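Fusolin (PDB 4YN1) forms the crystalline spindles of an insect poxvirus that enhance virulence, and probably attacks chitin through its lytic polysaccharide monooxygenase domain. Local coordinates at residues 30-33 and 34-37; 42-45 and 46-50. All coordinates share one frame; numbering follows the deposited sequence.

How the contacts relate
Both contacts belong to helix 32-47 and describe its two ends: contact 1 (30-33 with 34-37) is the N-terminal cap and first turn, contact 2 (42-45 with 46-50) the last turn and the Schellman motif that stops it. Their centres lie 18 Å apart and their nearest atoms about 5 Å, without touching. Contact 1 is the deeper of the two, about 14 Å from the centre of the chain against about 25 Å for contact 2, and it carries Cys34 of a disulfide. Neither includes a residue of the glycan pocket; the ethanediol beside contact 1 probably comes from the crystallisation liquor.

Contact 1: residues 30-33 and 34-37; sequences PDPM and CRAA. With EDO (1,2-ethanediol), chain D.
Asp31 caps the helix that starts at Pro32, and its carboxylate reaches forward to the backbone N of Cys34. Starting at the base of the side chain, Asp31 CB lies 4.0 Å from Cys34 SG, one half of a disulfide. CG then stands anti to the backbone N (chi1 -175°), which swings the carboxylate over the first turn. OD2 takes the Cys34 N-H at 3.1 Å on its anti side, 18° out of the carboxylate plane, and also a weak, bent bond from Met33 N. Two N-H groups of the first turn thus share one oxygen, whose negative charge would also suit the positive end of the helix dipole, and Met33 N also gives a weak bond to the ethanediol. OD1 points away from the helix N-H groups, accepting from O2 of the ethanediol at 2.8 Å and forming a salt bridge with Arg13.

The backbone takes over at once. Asp31 O accepts from Arg35 N at 2.9 Å, and Pro32 O and Met33 O receive Ala36 N and Ala37 N in the same i to i+4 pattern. Arg35 folds back along the turn: its chain bends at chi3 (60°), and Pro32 CA sits 3.6 Å above one face of the guanidinium, toward its rim. NH1 donates to Ile29 O, while a water that accepts from Arg35 NH1 at 3.2 Å donates to Pro30 O.

Cys34 SG is bonded to Cys14 SG, tying this turn to helix 10-17, whose Arg13 and Gln17 pack on Cys34 and Asp31. The loop around residues 113-118 meets other parts of the turn, with Trp117 against Met33, Pro118 against Asp31 and Ile113 against Ala36.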
ATOM      1  N   PRO A  30      -3.936   4.438 -16.997  1.00 16.81           N
ATOM      2  CA  PRO A  30      -5.389   4.612 -16.889  1.00 17.28           C
ATOM      3  C   PRO A  30      -5.911   5.150 -15.566  1.00 20.90           C
ATOM      4  O   PRO A  30      -6.888   5.879 -15.581  1.00 20.05           O
ATOM      5  CB  PRO A  30      -5.939   3.235 -17.238  1.00 18.88           C
ATOM      6  CG  PRO A  30      -4.843   2.282 -16.870  1.00 21.91           C
ATOM      7  CD  PRO A  30      -3.566   3.011 -17.102  1.00 17.94           C
ATOM      8  N   ASP A  31      -5.330   4.753 -14.446  1.00 15.65           N
ATOM      9  CA  ASP A  31      -5.831   5.212 -13.154  1.00 14.20           C
ATOM     10  C   ASP A  31      -5.320   6.584 -12.862  1.00 15.77           C
ATOM     11  O   ASP A  31      -4.115   6.795 -12.893  1.00 13.05           O
ATOM     12  CB  ASP A  31      -5.407   4.269 -12.050  1.00 16.58           C
ATOM     13  CG  ASP A  31      -5.999   4.641 -10.725  1.00 22.94           C
ATOM     14  OD1 ASP A  31      -7.227   4.457 -10.556  1.00 20.78           O
ATOM     15  OD2 ASP A  31      -5.230   5.056  -9.831  1.00 25.76           O
ATOM     16  N   PRO A  32      -6.215   7.518 -12.473  1.00 15.57           N
ATOM     17  CA  PRO A  32      -5.774   8.889 -12.164  1.00 13.98           C
ATOM     18  C   PRO A  32      -4.720   8.995 -11.064  1.00 13.73           C
ATOM     19  O   PRO A  32      -3.808   9.814 -11.172  1.00 11.76           O
ATOM     20  CB  PRO A  32      -7.077   9.571 -11.713  1.00 16.65           C
ATOM     21  CG  PRO A  32      -8.120   8.843 -12.423  1.00 20.61           C
ATOM     22  CD  PRO A  32      -7.683   7.421 -12.453  1.00 15.56           C
ATOM     23  N   MET A  33      -4.806   8.170 -10.014  1.00 11.74           N
ATOM     24  CA  MET A  33      -3.828   8.291  -8.928  1.00 10.19           C
ATOM     25  C   MET A  33      -2.499   7.672  -9.345  1.00 10.52           C
ATOM     26  O   MET A  33      -1.465   8.262  -9.081  1.00 10.69           O
ATOM     27  CB  MET A  33      -4.344   7.663  -7.613  1.00 12.04           C
ATOM     28  CG  MET A  33      -5.422   8.447  -6.959  1.00 14.10           C
ATOM     29  SD  MET A  33      -5.018  10.130  -6.516  1.00 15.32           S
ATOM     30  CE  MET A  33      -3.743   9.883  -5.263  1.00 13.01           C
ATOM     31  N   CYS A  34      -2.509   6.536 -10.053  1.00 11.37           N
ATOM     32  CA  CYS A  34      -1.249   5.969 -10.556  1.00 11.16           C
ATOM     33  C   CYS A  34      -0.580   6.950 -11.516  1.00 11.97           C
ATOM     34  O   CYS A  34       0.660   7.116 -11.505  1.00 10.34           O
ATOM     35  CB  CYS A  34      -1.463   4.623 -11.231  1.00 12.67           C
ATOM     36  SG  CYS A  34      -2.010   3.316 -10.107  1.00 16.20           S
ATOM     37  N   ARG A  35      -1.401   7.596 -12.347  1.00  9.75           N
ATOM     38  CA  ARG A  35      -0.887   8.588 -13.323  1.00  9.97           C
ATOM     39  C   ARG A  35      -0.265   9.769 -12.613  1.00 14.25           C
ATOM     40  O   ARG A  35       0.826  10.213 -12.976  1.00 11.78           O
ATOM     41  CB  ARG A  35      -2.005   9.029 -14.290  1.00  9.69           C
ATOM     42  CG  ARG A  35      -1.476   9.866 -15.429  1.00 17.98           C
ATOM     43  CD  ARG A  35      -2.527  10.065 -16.538  1.00 18.57           C
ATOM     44  NE  ARG A  35      -3.750  10.737 -16.053  1.00 20.99           N
ATOM     45  CZ  ARG A  35      -4.953  10.186 -15.880  1.00 28.27           C
ATOM     46  NH1 ARG A  35      -5.154   8.898 -16.141  1.00 23.57           N
ATOM     47  NH2 ARG A  35      -5.972  10.924 -15.459  1.00 27.99           N
ATOM     48  N   ALA A  36      -0.917  10.234 -11.539  1.00 13.84           N
ATOM     49  CA  ALA A  36      -0.369  11.311 -10.720  1.00 13.11           C
ATOM     50  C   ALA A  36       0.957  10.923 -10.060  1.00 14.04           C
ATOM     51  O   ALA A  36       1.890  11.729 -10.034  1.00 12.26           O
ATOM     52  CB  ALA A  36      -1.382  11.731  -9.670  1.00 14.27           C
ATOM     53  N   ALA A  37       1.066   9.699  -9.551  1.00 11.12           N
ATOM     54  CA  ALA A  37       2.316   9.197  -8.979  1.00 10.50           C
ATOM     55  C   ALA A  37       3.442   9.254  -9.994  1.00 13.27           C
ATOM     56  O   ALA A  37       4.516   9.752  -9.692  1.00 14.24           O
ATOM     57  CB  ALA A  37       2.149   7.780  -8.483  1.00 11.10           C
TER
HETATM   58  C1  EDO D 405      -9.599   8.008  -8.101  1.00 34.66           C
HETATM   59  O1  EDO D 405      -8.747   9.100  -8.263  1.00 35.63           O
HETATM   60  C2  EDO D 405      -9.153   6.856  -9.047  1.00 35.48           C
HETATM   61  O2  EDO D 405      -7.734   6.712  -9.003  1.00 33.96           O
HETATM   62  O   HOH W   1      -8.332   8.558 -16.468  1.00 47.78           O

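Contact 2: residues 42-45 and 46-50; sequences FNKV and LSEGG
Leu46 reaches back one turn to Phe42, its CD1 lying 3.6 Å from ring atom CE2 and approaching the ring obliquely. The ring swings toward the helix end because its CG is anti to the backbone N (chi1 -176°), and the leucine CG rests 3.6 Å from Phe42 O. That same carbonyl accepts the Leu46 N-H. Both side chains also touch Ala55 of helix 52-64.

Val45 serves the end of the helix through its carbonyl and a methyl. Val45 O accepts from Gly50 N at 3.0 Å and, weakly, from Glu48 N, while CG1 packs 4.0 Å from Gly50 CA. The valine side chain also touches Ala55 and Ala58 of helix 52-64 and Trp100.

Lys44 and Glu48 run side by side in the same direction, with the carboxylate oxygen OE2 lying 3.9 Å from lysine CG. Their charged ends do not pair: Lys44 NZ forms a salt bridge with Asp107, and Glu48 OE1 accepts from Trp100 NE1. At the base of the pair, Lys44 O accepts from Ser47 OG at 2.8 Å and weakly from Glu48 N.

The chain leaves helical geometry at Gly49, where phi is 93°, and Gly49 N donates back to Leu46 O. Together with the wider-spanning bond from Gly50 N to Val45 O, this forms a Schellman motif, the classic glycine-ended C-cap of an alpha-helix, here closing helix 32-47 ahead of helix 52-64.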
ATOM      1  N   PHE A  42       8.196  12.105 -12.648  1.00 14.43           N
ATOM      2  CA  PHE A  42       8.613  12.580 -13.974  1.00 14.98           C
ATOM      3  C   PHE A  42       8.882  14.090 -13.888  1.00 20.32           C
ATOM      4  O   PHE A  42       9.974  14.533 -14.222  1.00 20.97           O
ATOM      5  CB  PHE A  42       7.529  12.276 -14.992  1.00 16.98           C
ATOM      6  CG  PHE A  42       7.870  12.639 -16.422  1.00 19.47           C
ATOM      7  CD1 PHE A  42       8.560  11.752 -17.235  1.00 23.67           C
ATOM      8  CD2 PHE A  42       7.457  13.846 -16.967  1.00 24.47           C
ATOM      9  CE1 PHE A  42       8.819  12.065 -18.579  1.00 25.70           C
ATOM     10  CE2 PHE A  42       7.772  14.182 -18.290  1.00 28.03           C
ATOM     11  CZ  PHE A  42       8.453  13.295 -19.080  1.00 25.46           C
ATOM     12  N   ASN A  43       7.910  14.863 -13.359  1.00 18.51           N
ATOM     13  CA  ASN A  43       8.079  16.312 -13.196  1.00 19.31           C
ATOM     14  C   ASN A  43       9.136  16.707 -12.164  1.00 22.13           C
ATOM     15  O   ASN A  43       9.792  17.743 -12.335  1.00 21.65           O
ATOM     16  CB  ASN A  43       6.746  16.980 -12.888  1.00 18.32           C
ATOM     17  CG  ASN A  43       5.834  16.985 -14.061  1.00 31.59           C
ATOM     18  OD1 ASN A  43       6.227  16.702 -15.186  1.00 22.85           O
ATOM     19  ND2 ASN A  43       4.591  17.290 -13.830  1.00 26.36           N
ATOM     20  N   LYS A  44       9.366  15.889 -11.144  1.00 17.37           N
ATOM     21  CA  LYS A  44      10.425  16.159 -10.164  1.00 18.16           C
ATOM     22  C   LYS A  44      11.793  16.061 -10.861  1.00 22.03           C
ATOM     23  O   LYS A  44      12.644  16.933 -10.667  1.00 19.81           O
ATOM     24  CB  LYS A  44      10.363  15.164  -9.001  1.00 20.75           C
ATOM     25  CG  LYS A  44      11.322  15.399  -7.855  1.00 28.49           C
ATOM     26  CD  LYS A  44      10.956  14.466  -6.692  1.00 27.59           C
ATOM     27  CE  LYS A  44      12.030  14.347  -5.645  1.00 39.14           C
ATOM     28  NZ  LYS A  44      11.604  13.417  -4.566  1.00 40.99           N
ATOM     29  N   VAL A  45      11.999  15.029 -11.684  1.00 19.97           N
ATOM     30  CA  VAL A  45      13.280  14.875 -12.361  1.00 19.70           C
ATOM     31  C   VAL A  45      13.536  16.050 -13.323  1.00 24.24           C
ATOM     32  O   VAL A  45      14.643  16.576 -13.331  1.00 23.75           O
ATOM     33  CB  VAL A  45      13.409  13.513 -13.066  1.00 22.06           C
ATOM     34  CG1 VAL A  45      14.637  13.475 -13.983  1.00 21.58           C
ATOM     35  CG2 VAL A  45      13.456  12.383 -12.044  1.00 21.01           C
ATOM     36  N   LEU A  46      12.533  16.440 -14.114  1.00 22.96           N
ATOM     37  CA  LEU A  46      12.664  17.570 -15.045  1.00 24.40           C
ATOM     38  C   LEU A  46      12.965  18.847 -14.291  1.00 31.16           C
ATOM     39  O   LEU A  46      13.792  19.629 -14.752  1.00 31.34           O
ATOM     40  CB  LEU A  46      11.401  17.781 -15.869  1.00 23.80           C
ATOM     41  CG  LEU A  46      11.058  16.698 -16.838  1.00 29.26           C
ATOM     42  CD1 LEU A  46       9.793  17.028 -17.536  1.00 28.84           C
ATOM     43  CD2 LEU A  46      12.196  16.440 -17.818  1.00 29.72           C
ATOM     44  N   SER A  47      12.322  19.051 -13.118  1.00 29.58           N
ATOM     45  CA  SER A  47      12.562  20.247 -12.295  1.00 29.85           C
ATOM     46  C   SER A  47      13.987  20.322 -11.749  1.00 35.90           C
ATOM     47  O   SER A  47      14.440  21.419 -11.442  1.00 36.00           O
ATOM     48  CB  SER A  47      11.549  20.352 -11.153  1.00 30.65           C
ATOM     49  OG  SER A  47      11.865  19.528 -10.042  1.00 30.86           O
ATOM     50  N   GLU A  48      14.669  19.159 -11.568  1.00 32.59           N
ATOM     51  CA  GLU A  48      16.050  19.096 -11.071  1.00 32.30           C
ATOM     52  C   GLU A  48      17.111  19.151 -12.197  1.00 38.11           C
ATOM     53  O   GLU A  48      18.304  19.071 -11.904  1.00 39.52           O
ATOM     54  CB  GLU A  48      16.267  17.848 -10.211  1.00 33.54           C
ATOM     55  CG  GLU A  48      15.516  17.909  -8.899  1.00 39.76           C
ATOM     56  CD  GLU A  48      15.746  16.750  -7.952  1.00 48.82           C
ATOM     57  OE1 GLU A  48      16.728  15.996  -8.138  1.00 43.53           O
ATOM     58  OE2 GLU A  48      14.960  16.621  -6.988  1.00 37.59           O
ATOM     59  N   GLY A  49      16.680  19.323 -13.443  1.00 35.35           N
ATOM     60  CA  GLY A  49      17.566  19.437 -14.592  1.00 35.58           C
ATOM     61  C   GLY A  49      17.860  18.146 -15.319  1.00 38.75           C
ATOM     62  O   GLY A  49      18.867  18.053 -16.023  1.00 37.80           O
ATOM     63  N   GLY A  50      16.965  17.164 -15.187  1.00 32.35           N
ATOM     64  CA  GLY A  50      17.105  15.907 -15.887  1.00 29.92           C
ATOM     65  C   GLY A  50      16.445  16.004 -17.237  1.00 30.87           C
ATOM     66  O   GLY A  50      15.537  16.822 -17.450  1.00 28.77           O
TER